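Local coordinates for PpBBE-like 1 D396N (Physcomitrella patens subsp. patens, PDB 6EO5), which oxidises cellobiose in its parent form, as a berberine bridge enzyme-like flavoprotein oxidase of the VAO family built around a bi-covalently linked FAD, at residues A[31-36]-A[45-50]; A[75-80]-A[86-91]; A[348-353]-A[416-421]. One frame throughout, in Å; residues are numbered along the deposited sequence.

Interaction 1: A[31-36]-A[45-50]; sequences SEYSTA and RYAPSA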
loop_
_atom_site.group_PDB
_atom_site.type_symbol
_atom_site.label_atom_id
_atom_site.label_comp_id
_atom_site.label_asym_id
_atom_site.label_seq_id
_atom_site.Cartn_x
_atom_site.Cartn_y
_atom_site.Cartn_z
ATOM N N SER A 31 -26.367 15.250 -1.281
ATOM C CA SER A 31 -25.130 15.771 -0.720
ATOM C C SER A 31 -24.308 14.682 -0.039
ATOM O O SER A 31 -23.083 14.816 0.071
ATOM C CB SER A 31 -25.434 16.890 0.274
ATOM O OG SER A 31 -25.944 16.353 1.482
ATOM N N GLU A 32 -24.957 13.614 0.440
ATOM C CA GLU A 32 -24.216 12.490 1.007
ATOM C C GLU A 32 -23.382 11.808 -0.065
ATOM O O GLU A 32 -22.205 11.496 0.150
ATOM C CB GLU A 32 -25.169 11.477 1.652
ATOM C CG GLU A 32 -26.096 12.034 2.721
ATOM C CD GLU A 32 -27.244 12.830 2.130
ATOM O OE1 GLU A 32 -27.781 12.419 1.063
ATOM O OE2 GLU A 32 -27.588 13.877 2.727
ATOM N N TYR A 33 -23.991 11.564 -1.228
ATOM C CA TYR A 33 -23.285 10.973 -2.359
ATOM C C TYR A 33 -22.132 11.861 -2.812
ATOM O O TYR A 33 -21.045 11.362 -3.136
ATOM C CB TYR A 33 -24.282 10.729 -3.494
ATOM C CG TYR A 33 -23.735 10.244 -4.817
ATOM C CD1 TYR A 33 -23.310 11.142 -5.793
ATOM C CD2 TYR A 33 -23.706 8.888 -5.122
ATOM C CE1 TYR A 33 -22.842 10.699 -7.024
ATOM C CE2 TYR A 33 -23.239 8.432 -6.355
ATOM C CZ TYR A 33 -22.813 9.344 -7.299
ATOM O OH TYR A 33 -22.350 8.901 -8.520
ATOM N N SER A 34 -22.341 13.179 -2.826
ATOM C CA SER A 34 -21.279 14.087 -3.244
ATOM C C SER A 34 -20.057 13.988 -2.333
ATOM O O SER A 34 -18.923 13.854 -2.811
ATOM C CB SER A 34 -21.802 15.514 -3.278
ATOM O OG SER A 34 -20.717 16.411 -3.213
ATOM N N THR A 35 -20.258 14.053 -1.014
ATOM C CA THR A 35 -19.101 13.954 -0.133
ATOM C C THR A 35 -18.538 12.536 -0.081
ATOM O O THR A 35 -17.355 12.364 0.230
ATOM C CB THR A 35 -19.438 14.447 1.282
ATOM O OG1 THR A 35 -20.218 13.463 1.961
ATOM C CG2 THR A 35 -20.213 15.760 1.238
ATOM N N ALA A 36 -19.343 11.523 -0.398
ATOM C CA ALA A 36 -18.819 10.166 -0.416
ATOM C C ALA A 36 -17.858 9.937 -1.573
ATOM O O ALA A 36 -17.076 8.981 -1.534
ATOM C CB ALA A 36 -19.962 9.151 -0.480
ATOM N N ARG A 45 -12.678 10.985 -11.505
ATOM C CA ARG A 45 -13.834 11.165 -10.624
ATOM C C ARG A 45 -14.996 10.294 -11.099
ATOM O O ARG A 45 -16.016 10.760 -11.606
ATOM C CB ARG A 45 -14.217 12.629 -10.554
ATOM C CG ARG A 45 -13.166 13.443 -9.891
ATOM C CD ARG A 45 -13.329 14.884 -10.248
ATOM N NE ARG A 45 -13.088 15.714 -9.077
ATOM C CZ ARG A 45 -12.009 16.466 -8.896
ATOM N NH1 ARG A 45 -11.051 16.505 -9.828
ATOM N NH2 ARG A 45 -11.898 17.179 -7.779
ATOM N N TYR A 46 -14.821 8.995 -10.908
ATOM C CA TYR A 46 -15.857 8.050 -11.283
ATOM C C TYR A 46 -17.111 8.293 -10.457
ATOM O O TYR A 46 -17.035 8.575 -9.258
ATOM C CB TYR A 46 -15.369 6.615 -11.083
ATOM C CG TYR A 46 -14.203 6.216 -11.959
ATOM C CD1 TYR A 46 -14.345 6.117 -13.340
ATOM C CD2 TYR A 46 -12.967 5.897 -11.400
ATOM C CE1 TYR A 46 -13.278 5.740 -14.133
ATOM C CE2 TYR A 46 -11.901 5.517 -12.184
ATOM C CZ TYR A 46 -12.057 5.448 -13.550
ATOM O OH TYR A 46 -10.996 5.065 -14.329
ATOM N N ALA A 47 -18.268 8.165 -11.106
ATOM C CA ALA A 47 -19.568 8.402 -10.483
ATOM C C ALA A 47 -20.288 7.082 -10.259
ATOM O O ALA A 47 -20.817 6.508 -11.222
ATOM C CB ALA A 47 -20.415 9.322 -11.361
ATOM N N PRO A 48 -20.343 6.564 -9.032
ATOM C CA PRO A 48 -20.962 5.250 -8.802
ATOM C C PRO A 48 -22.475 5.313 -8.957
ATOM O O PRO A 48 -23.075 6.386 -9.008
ATOM C CB PRO A 48 -20.569 4.910 -7.349
ATOM C CG PRO A 48 -19.486 5.863 -6.976
ATOM C CD PRO A 48 -19.730 7.102 -7.802
ATOM N N SER A 49 -23.092 4.123 -9.029
ATOM C CA SER A 49 -24.546 4.027 -8.883
ATOM C C SER A 49 -24.971 4.455 -7.488
ATOM O O SER A 49 -25.922 5.224 -7.317
ATOM C CB SER A 49 -25.037 2.597 -9.130
ATOM O OG SER A 49 -24.482 2.017 -10.288
ATOM N N ALA A 50 -24.283 3.946 -6.472
ATOM C CA ALA A 50 -24.644 4.247 -5.095
ATOM C C ALA A 50 -23.493 3.879 -4.174
ATOM O O ALA A 50 -22.621 3.077 -4.522
ATOM C CB ALA A 50 -25.914 3.501 -4.675
#

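Interaction 2: A[75-80]-A[86-91]; sequences VPRGGG and YSLGGR. With FAD (flavin-adenine dinucleotide), chain C.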
loop_
_atom_site.group_PDB
_atom_site.type_symbol
_atom_site.label_atom_id
_atom_site.label_comp_id
_atom_site.label_asym_id
_atom_site.label_seq_id
_atom_site.Cartn_x
_atom_site.Cartn_y
_atom_site.Cartn_z
ATOM N N VAL A 75 -17.641 -2.852 -5.966
ATOM C CA VAL A 75 -16.297 -2.925 -5.390
ATOM C C VAL A 75 -16.343 -2.481 -3.933
ATOM O O VAL A 75 -17.056 -1.525 -3.587
ATOM C CB VAL A 75 -15.260 -2.094 -6.174
ATOM C CG1 VAL A 75 -15.125 -2.587 -7.620
ATOM C CG2 VAL A 75 -15.569 -0.595 -6.118
ATOM N N PRO A 76 -15.610 -3.153 -3.052
ATOM C CA PRO A 76 -15.404 -2.628 -1.704
ATOM C C PRO A 76 -14.428 -1.457 -1.707
ATOM O O PRO A 76 -13.581 -1.317 -2.595
ATOM C CB PRO A 76 -14.827 -3.833 -0.950
ATOM C CG PRO A 76 -14.116 -4.609 -1.990
ATOM C CD PRO A 76 -14.929 -4.447 -3.250
ATOM N N ARG A 77 -14.567 -0.602 -0.693
ATOM C CA ARG A 77 -13.639 0.495 -0.463
ATOM C C ARG A 77 -13.215 0.525 1.005
ATOM O O ARG A 77 -14.062 0.544 1.906
ATOM C CB ARG A 77 -14.261 1.823 -0.867
ATOM C CG ARG A 77 -13.359 3.003 -0.638
ATOM C CD ARG A 77 -14.146 4.124 -0.039
ATOM N NE ARG A 77 -14.647 5.038 -1.047
ATOM C CZ ARG A 77 -15.591 5.953 -0.826
ATOM N NH1 ARG A 77 -16.164 6.060 0.359
ATOM N NH2 ARG A 77 -15.972 6.759 -1.802
ATOM N N GLY A 78 -11.906 0.500 1.242
ATOM C CA GLY A 78 -11.353 0.750 2.559
ATOM C C GLY A 78 -11.031 2.220 2.740
ATOM O O GLY A 78 -11.942 3.047 2.836
ATOM N N GLY A 79 -9.742 2.568 2.756
ATOM C CA GLY A 79 -9.358 3.956 2.952
ATOM C C GLY A 79 -9.387 4.834 1.718
ATOM O O GLY A 79 -9.119 6.032 1.831
ATOM N N GLY A 80 -9.683 4.270 0.548
ATOM C CA GLY A 80 -9.811 5.054 -0.669
ATOM C C GLY A 80 -8.530 5.650 -1.217
ATOM O O GLY A 80 -8.572 6.720 -1.830
ATOM N N TYR A 86 -9.642 2.757 -8.147
ATOM C CA TYR A 86 -10.343 1.495 -8.326
ATOM C C TYR A 86 -11.372 1.225 -7.232
ATOM O O TYR A 86 -12.224 0.350 -7.409
ATOM C CB TYR A 86 -9.344 0.341 -8.385
ATOM C CG TYR A 86 -8.553 0.244 -9.676
ATOM C CD1 TYR A 86 -9.012 0.830 -10.859
ATOM C CD2 TYR A 86 -7.346 -0.442 -9.713
ATOM C CE1 TYR A 86 -8.276 0.721 -12.048
ATOM C CE2 TYR A 86 -6.608 -0.552 -10.880
ATOM C CZ TYR A 86 -7.072 0.021 -12.047
ATOM O OH TYR A 86 -6.326 -0.106 -13.202
ATOM N N SER A 87 -11.303 1.920 -6.097
ATOM C CA SER A 87 -12.341 1.746 -5.088
ATOM C C SER A 87 -13.529 2.674 -5.325
ATOM O O SER A 87 -14.487 2.648 -4.544
ATOM C CB SER A 87 -11.763 1.939 -3.681
ATOM O OG SER A 87 -11.134 3.197 -3.550
ATOM N N LEU A 88 -13.483 3.497 -6.375
ATOM C CA LEU A 88 -14.691 4.059 -6.961
ATOM C C LEU A 88 -15.210 3.190 -8.092
ATOM O O LEU A 88 -16.247 3.506 -8.669
ATOM C CB LEU A 88 -14.444 5.485 -7.464
ATOM C CG LEU A 88 -14.219 6.480 -6.326
ATOM C CD1 LEU A 88 -13.855 7.850 -6.838
ATOM C CD2 LEU A 88 -15.409 6.549 -5.369
ATOM N N GLY A 89 -14.520 2.097 -8.410
ATOM C CA GLY A 89 -14.932 1.167 -9.443
ATOM C C GLY A 89 -13.973 1.054 -10.613
ATOM O O GLY A 89 -13.973 0.019 -11.298
ATOM N N GLY A 90 -13.161 2.078 -10.879
ATOM C CA GLY A 90 -12.379 2.089 -12.102
ATOM C C GLY A 90 -13.213 2.216 -13.358
ATOM O O GLY A 90 -12.711 1.971 -14.453
ATOM N N ARG A 91 -14.483 2.594 -13.211
ATOM C CA ARG A 91 -15.462 2.833 -14.266
ATOM C C ARG A 91 -16.674 3.471 -13.602
ATOM O O ARG A 91 -16.814 3.428 -12.376
ATOM C CB ARG A 91 -15.869 1.542 -14.981
ATOM C CG ARG A 91 -16.667 0.608 -14.086
ATOM C CD ARG A 91 -16.274 -0.828 -14.301
ATOM N NE ARG A 91 -17.139 -1.766 -13.585
ATOM C CZ ARG A 91 -16.783 -2.455 -12.502
ATOM N NH1 ARG A 91 -15.572 -2.306 -11.987
ATOM N NH2 ARG A 91 -17.636 -3.296 -11.935
HETATM P PA FAD C . -8.757 1.517 -1.433
HETATM O O1A FAD C . -8.779 2.470 -2.619
HETATM O O2A FAD C . -9.992 1.653 -0.581
HETATM O O5B FAD C . -8.514 -0.025 -1.844
HETATM C C5B FAD C . -7.600 -0.387 -2.857
HETATM C C4B FAD C . -8.041 -1.670 -3.551
HETATM O O4B FAD C . -8.328 -2.672 -2.593
HETATM C C3B FAD C . -9.308 -1.474 -4.364
HETATM O O3B FAD C . -9.270 -2.351 -5.469
HETATM C C2B FAD C . -10.386 -1.930 -3.416
HETATM O O2B FAD C . -11.541 -2.349 -4.098
HETATM C C1B FAD C . -9.690 -3.060 -2.667
HETATM N N9A FAD C . -10.319 -3.229 -1.338
HETATM C C8A FAD C . -10.516 -2.253 -0.390
HETATM N N7A FAD C . -11.140 -2.799 0.676
HETATM C C5A FAD C . -11.352 -4.108 0.423
HETATM C C6A FAD C . -11.955 -5.109 1.161
HETATM N N6A FAD C . -12.448 -4.835 2.364
HETATM N N1A FAD C . -12.034 -6.384 0.646
HETATM C C2A FAD C . -11.528 -6.648 -0.606
HETATM N N3A FAD C . -10.933 -5.648 -1.345
HETATM C C4A FAD C . -10.849 -4.393 -0.838
HETATM N N1 FAD C . 1.830 1.663 0.245
HETATM C C2 FAD C . 2.787 1.008 1.028
HETATM O O2 FAD C . 3.043 -0.208 0.900
HETATM N N3 FAD C . 3.467 1.730 1.995
HETATM C C4 FAD C . 3.214 3.073 2.178
HETATM O O4 FAD C . 3.822 3.685 3.050
HETATM C C4X FAD C . 2.269 3.724 1.399
HETATM N N5 FAD C . 1.989 5.055 1.620
HETATM C C5X FAD C . 0.846 5.617 1.084
HETATM C C6 FAD C . 0.500 6.919 1.427
HETATM C C7 FAD C . -0.708 7.504 1.015
HETATM C C7M FAD C . -1.056 8.917 1.425
HETATM C C8 FAD C . -1.532 6.772 0.132
HETATM C C8M FAD C . -2.794 7.380 -0.450
HETATM C C9 FAD C . -1.119 5.490 -0.278
HETATM C C9A FAD C . 0.056 4.884 0.201
HETATM N N10 FAD C . 0.510 3.627 -0.221
HETATM C C10 FAD C . 1.542 3.004 0.455
HETATM C "C1'" FAD C . -0.261 2.801 -1.194
HETATM C "C2'" FAD C . -1.277 1.955 -0.432
HETATM O "O2'" FAD C . -0.701 0.820 0.174
HETATM C "C3'" FAD C . -2.347 1.502 -1.399
HETATM O "O3'" FAD C . -2.915 2.675 -1.929
HETATM C "C4'" FAD C . -3.378 0.639 -0.677
HETATM O "O4'" FAD C . -3.895 -0.307 -1.592
HETATM C "C5'" FAD C . -4.481 1.505 -0.072
HETATM O "O5'" FAD C . -5.530 0.754 0.502
HETATM P P FAD C . -6.929 1.504 0.814
HETATM O O1P FAD C . -7.850 0.561 1.551
HETATM O O2P FAD C . -6.761 2.820 1.526
HETATM O O3P FAD C . -7.417 1.944 -0.655
#

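Interaction 3: A[348-353]-A[416-421]; sequences INAMIN and WKVVRT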
loop_
_atom_site.group_PDB
_atom_site.type_symbol
_atom_site.label_atom_id
_atom_site.label_comp_id
_atom_site.label_asym_id
_atom_site.label_seq_id
_atom_site.Cartn_x
_atom_site.Cartn_y
_atom_site.Cartn_z
ATOM N N ILE A 348 22.004 5.037 -13.158
ATOM C CA ILE A 348 21.716 6.095 -12.192
ATOM C C ILE A 348 21.681 7.457 -12.882
ATOM O O ILE A 348 20.798 8.279 -12.609
ATOM C CB ILE A 348 22.727 6.068 -11.027
ATOM C CG1 ILE A 348 22.625 4.750 -10.259
ATOM C CG2 ILE A 348 22.487 7.229 -10.076
ATOM C CD1 ILE A 348 23.639 4.604 -9.168
ATOM N N ASN A 349 22.620 7.713 -13.800
ATOM C CA ASN A 349 22.602 8.975 -14.540
ATOM C C ASN A 349 21.398 9.077 -15.466
ATOM O O ASN A 349 20.809 10.155 -15.605
ATOM C CB ASN A 349 23.879 9.151 -15.351
ATOM C CG ASN A 349 25.057 9.480 -14.488
ATOM O OD1 ASN A 349 25.139 10.564 -13.897
ATOM N ND2 ASN A 349 25.990 8.546 -14.403
ATOM N N ALA A 350 21.041 7.979 -16.132
ATOM C CA ALA A 350 19.889 8.007 -17.026
ATOM C C ALA A 350 18.615 8.309 -16.248
ATOM O O ALA A 350 17.751 9.060 -16.717
ATOM C CB ALA A 350 19.771 6.678 -17.778
ATOM N N MET A 351 18.508 7.750 -15.044
ATOM C CA MET A 351 17.364 8.003 -14.184
ATOM C C MET A 351 17.293 9.471 -13.780
ATOM O O MET A 351 16.237 10.106 -13.900
ATOM C CB MET A 351 17.451 7.103 -12.954
ATOM C CG MET A 351 16.337 7.284 -11.977
ATOM S SD MET A 351 16.580 6.200 -10.572
ATOM C CE MET A 351 17.976 6.992 -9.764
ATOM N N ILE A 352 18.415 10.035 -13.311
ATOM C CA ILE A 352 18.418 11.426 -12.867
ATOM C C ILE A 352 18.226 12.367 -14.047
ATOM O O ILE A 352 17.493 13.359 -13.951
ATOM C CB ILE A 352 19.705 11.744 -12.084
ATOM C CG1 ILE A 352 19.851 10.795 -10.887
ATOM C CG2 ILE A 352 19.719 13.204 -11.626
ATOM C CD1 ILE A 352 21.189 10.885 -10.186
ATOM N N ASN A 353 18.853 12.072 -15.187
ATOM C CA ASN A 353 18.635 12.929 -16.350
ATOM C C ASN A 353 17.169 12.916 -16.762
ATOM O O ASN A 353 16.575 13.975 -17.013
ATOM C CB ASN A 353 19.533 12.504 -17.508
ATOM C CG ASN A 353 20.993 12.766 -17.229
ATOM O OD1 ASN A 353 21.337 13.544 -16.337
ATOM N ND2 ASN A 353 21.866 12.114 -17.989
ATOM N N TRP A 416 9.667 5.924 -16.477
ATOM C CA TRP A 416 9.577 4.486 -16.238
ATOM C C TRP A 416 10.302 3.701 -17.323
ATOM O O TRP A 416 10.954 2.693 -17.037
ATOM C CB TRP A 416 8.116 4.047 -16.157
ATOM C CG TRP A 416 7.946 2.620 -15.712
ATOM C CD1 TRP A 416 7.699 2.187 -14.440
ATOM C CD2 TRP A 416 8.031 1.435 -16.530
ATOM N NE1 TRP A 416 7.625 0.812 -14.415
ATOM C CE2 TRP A 416 7.819 0.327 -15.683
ATOM C CE3 TRP A 416 8.259 1.210 -17.895
ATOM C CZ2 TRP A 416 7.832 -0.991 -16.151
ATOM C CZ3 TRP A 416 8.270 -0.100 -18.360
ATOM C CH2 TRP A 416 8.063 -1.184 -17.486
ATOM N N LYS A 417 10.211 4.155 -18.578
ATOM C CA LYS A 417 10.849 3.415 -19.659
ATOM C C LYS A 417 12.366 3.557 -19.625
ATOM O O LYS A 417 13.077 2.618 -20.009
ATOM C CB LYS A 417 10.287 3.864 -21.007
ATOM C CG LYS A 417 8.870 3.367 -21.256
ATOM C CD LYS A 417 8.361 3.815 -22.610
ATOM C CE LYS A 417 6.889 3.496 -22.766
ATOM N NZ LYS A 417 6.375 3.925 -24.100
ATOM N N VAL A 418 12.880 4.708 -19.175
ATOM C CA VAL A 418 14.324 4.863 -18.999
ATOM C C VAL A 418 14.831 3.896 -17.936
ATOM O O VAL A 418 15.768 3.124 -18.171
ATOM C CB VAL A 418 14.681 6.319 -18.645
ATOM C CG1 VAL A 418 16.153 6.429 -18.271
ATOM C CG2 VAL A 418 14.357 7.248 -19.801
ATOM N N VAL A 419 14.215 3.914 -16.751
ATOM C CA VAL A 419 14.677 3.025 -15.690
ATOM C C VAL A 419 14.542 1.566 -16.116
ATOM O O VAL A 419 15.392 0.730 -15.782
ATOM C CB VAL A 419 13.924 3.301 -14.369
ATOM C CG1 VAL A 419 14.336 2.273 -13.291
ATOM C CG2 VAL A 419 14.182 4.731 -13.901
ATOM N N ARG A 420 13.480 1.240 -16.869
ATOM C CA ARG A 420 13.207 -0.148 -17.259
ATOM C C ARG A 420 14.411 -0.805 -17.930
ATOM O O ARG A 420 14.669 -2.000 -17.730
ATOM C CB ARG A 420 12.001 -0.196 -18.199
ATOM C CG ARG A 420 11.765 -1.556 -18.850
ATOM C CD ARG A 420 11.363 -2.534 -17.787
ATOM N NE ARG A 420 11.090 -3.868 -18.301
ATOM C CZ ARG A 420 11.953 -4.880 -18.259
ATOM N NH1 ARG A 420 13.166 -4.707 -17.756
ATOM N NH2 ARG A 420 11.600 -6.070 -18.725
ATOM N N THR A 421 15.154 -0.031 -18.729
ATOM C CA THR A 421 16.363 -0.523 -19.383
ATOM C C THR A 421 17.370 -1.082 -18.381
ATOM O O THR A 421 18.124 -2.005 -18.710
ATOM C CB THR A 421 16.994 0.613 -20.195
ATOM O OG1 THR A 421 16.154 0.927 -21.311
ATOM C CG2 THR A 421 18.380 0.241 -20.691
#

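Interaction 1: A[31-36]-A[45-50]
A single side chain-to-backbone hydrogen bond, padded by a few apolar atoms, joins Y33 of the short helix 31-36 to A47 and P48 in the loop leading into strand 50-53, on the outer part of the FAD-binding region. Y33 OH donates to P48 O at 2.7 Å. It meets that oxygen in the carbonyl plane, on a lone pair, with a C=O...O angle of 133°. The acceptor in turn sits at the edge of the phenol ring, near its plane, 3.4 Å from Y33 CE2. The ring reaches the loop because its CG lies anti to the backbone N (chi1 174°), which carries the phenol out from the helix toward 45-50. At the far end the hydroxyl is flanked by carbon: P48 CD is 3.3 Å from Y33 OH, and A47 CB is 3.5 Å from the same oxygen. Ring and pyrrolidine cross obliquely, with P48 CD 3.8 Å from Y33 CZ. Although P48 N also comes near the hydroxyl, the tertiary amide nitrogen of proline has no hydrogen to offer, and the carbonyl alone takes the bond. The loop is tied by backbone hydrogen bonds from A47 to G93 and from A50 to V96, while P48 rests on V96 of strand 95-98. Y33 meets the ring of F51 in strand 50-53 and packs on A26 of the edge strand 24-26.

Interaction 2: A[75-80]-A[86-91]
The strand end at V75-R77 and the loop 86-91 run back past each other, V75 facing G89 and R77 facing S87, the latter pair with CA atoms 5.0 Å apart. Together they form a diphosphate-gripping corner of the FAD-binding fold of the VAO/PCMH type. With V75 CG1 anti to the carbonyl carbon (chi1 -61°), CG2 falls between the backbone N and the carbonyl carbon and lies 3.7 Å from G89 N and equally near Y86 O. Cutting V75 back to an alanine would probably open a gap beneath the Y86-G89 turn and let it shift, loosening the setting of S87. R77 lays its aliphatic part along the serine, R77 CG to S87 CB 3.6 Å; its chain then bends, bringing L88 CD2 to the guanidinium edge and NH1 to a salt bridge with D98. Y86 leads away, its hydroxyl bonded to Q466. Between strand and loop runs GGG, whose amides hold the phosphates: G79 N gives a bond to FAD O1P, G80 N one to FAD O2A, and G78 N a weak one to that same oxygen. With no side chains at G78 and G79, the phosphate oxygens come right up to the backbone. P76 CG presses on the adenine, 3.4 Å from FAD N3A, while P76 O accepts the ribose hydroxyl O2B. S87 OG closes the grip from the loop, donating to FAD O1A at 2.6 Å.

Interaction 3: A[348-353]-A[416-421]
V418 lays its CG1 methyl against A350, 3.7 Å from A350 CB and 3.4 Å from A350 O, so that one branch of the valine covers both the methyl and the carbonyl of the facing helix turn. The branch reaches there because CG1 stands anti to the backbone N (chi1 172°), on a residue whose side chain starts out toward helix 345-355. A350 likewise points at its partner, and with a lone methyl it keeps its side of the interface thin. One step along each helix a second pair meets deeper in the protein: M351 CG lies 3.9 Å from V419 CG2, and M351 CB is 4.1 Å from the same methyl. Here the two side chains approach at a slant. The methionine touches with its base, while its chain, extended through chi2, bends at chi3 and takes its end away from the valine. Between the two short segments the axes come within 9.0 Å and are almost exactly antiparallel, at 177°. The contact is purely van der Waals, two neighbouring residues from each helix, with the A350-V418 pair partly exposed and the M351-V419 pair buried. These helices accompany the seven-stranded antiparallel sheet of what is, in this family, the substrate-binding domain. V419 reaches down to I336 of strand 331-338 and I393 of strand 391-398, and W416, on another flank of its helix, ties itself to the same sheet through NE1 and S335 O. On the far side of helix 345-355, I348 packs on F236 and F239 of helix 235-246. M351 also leans on L343, in the loop before its own helix, and A350 touches Y422, in the chain that follows segment 416-421.

In the fold
The three contacts follow one another along the chain; none encloses or crosses another. Interaction 1 closes the short loop between helix 31-36 and strand 50-53, and interaction 2 closes a still shorter one between strands 74-77 and 95-98. Both belong to the FAD-binding part, their centres 12 Å apart, and they touch directly: A36 O probably accepts a hydrogen bond from R77 NH2, and Y46 packs on L88, G90 and R91. Interaction 3 spans 62 intervening residues, including strands 361-367 and 391-398, and joins two helices beside the seven-stranded sheet. Its centre lies 32 Å from that of interaction 2, with nearest atoms about 14 Å apart.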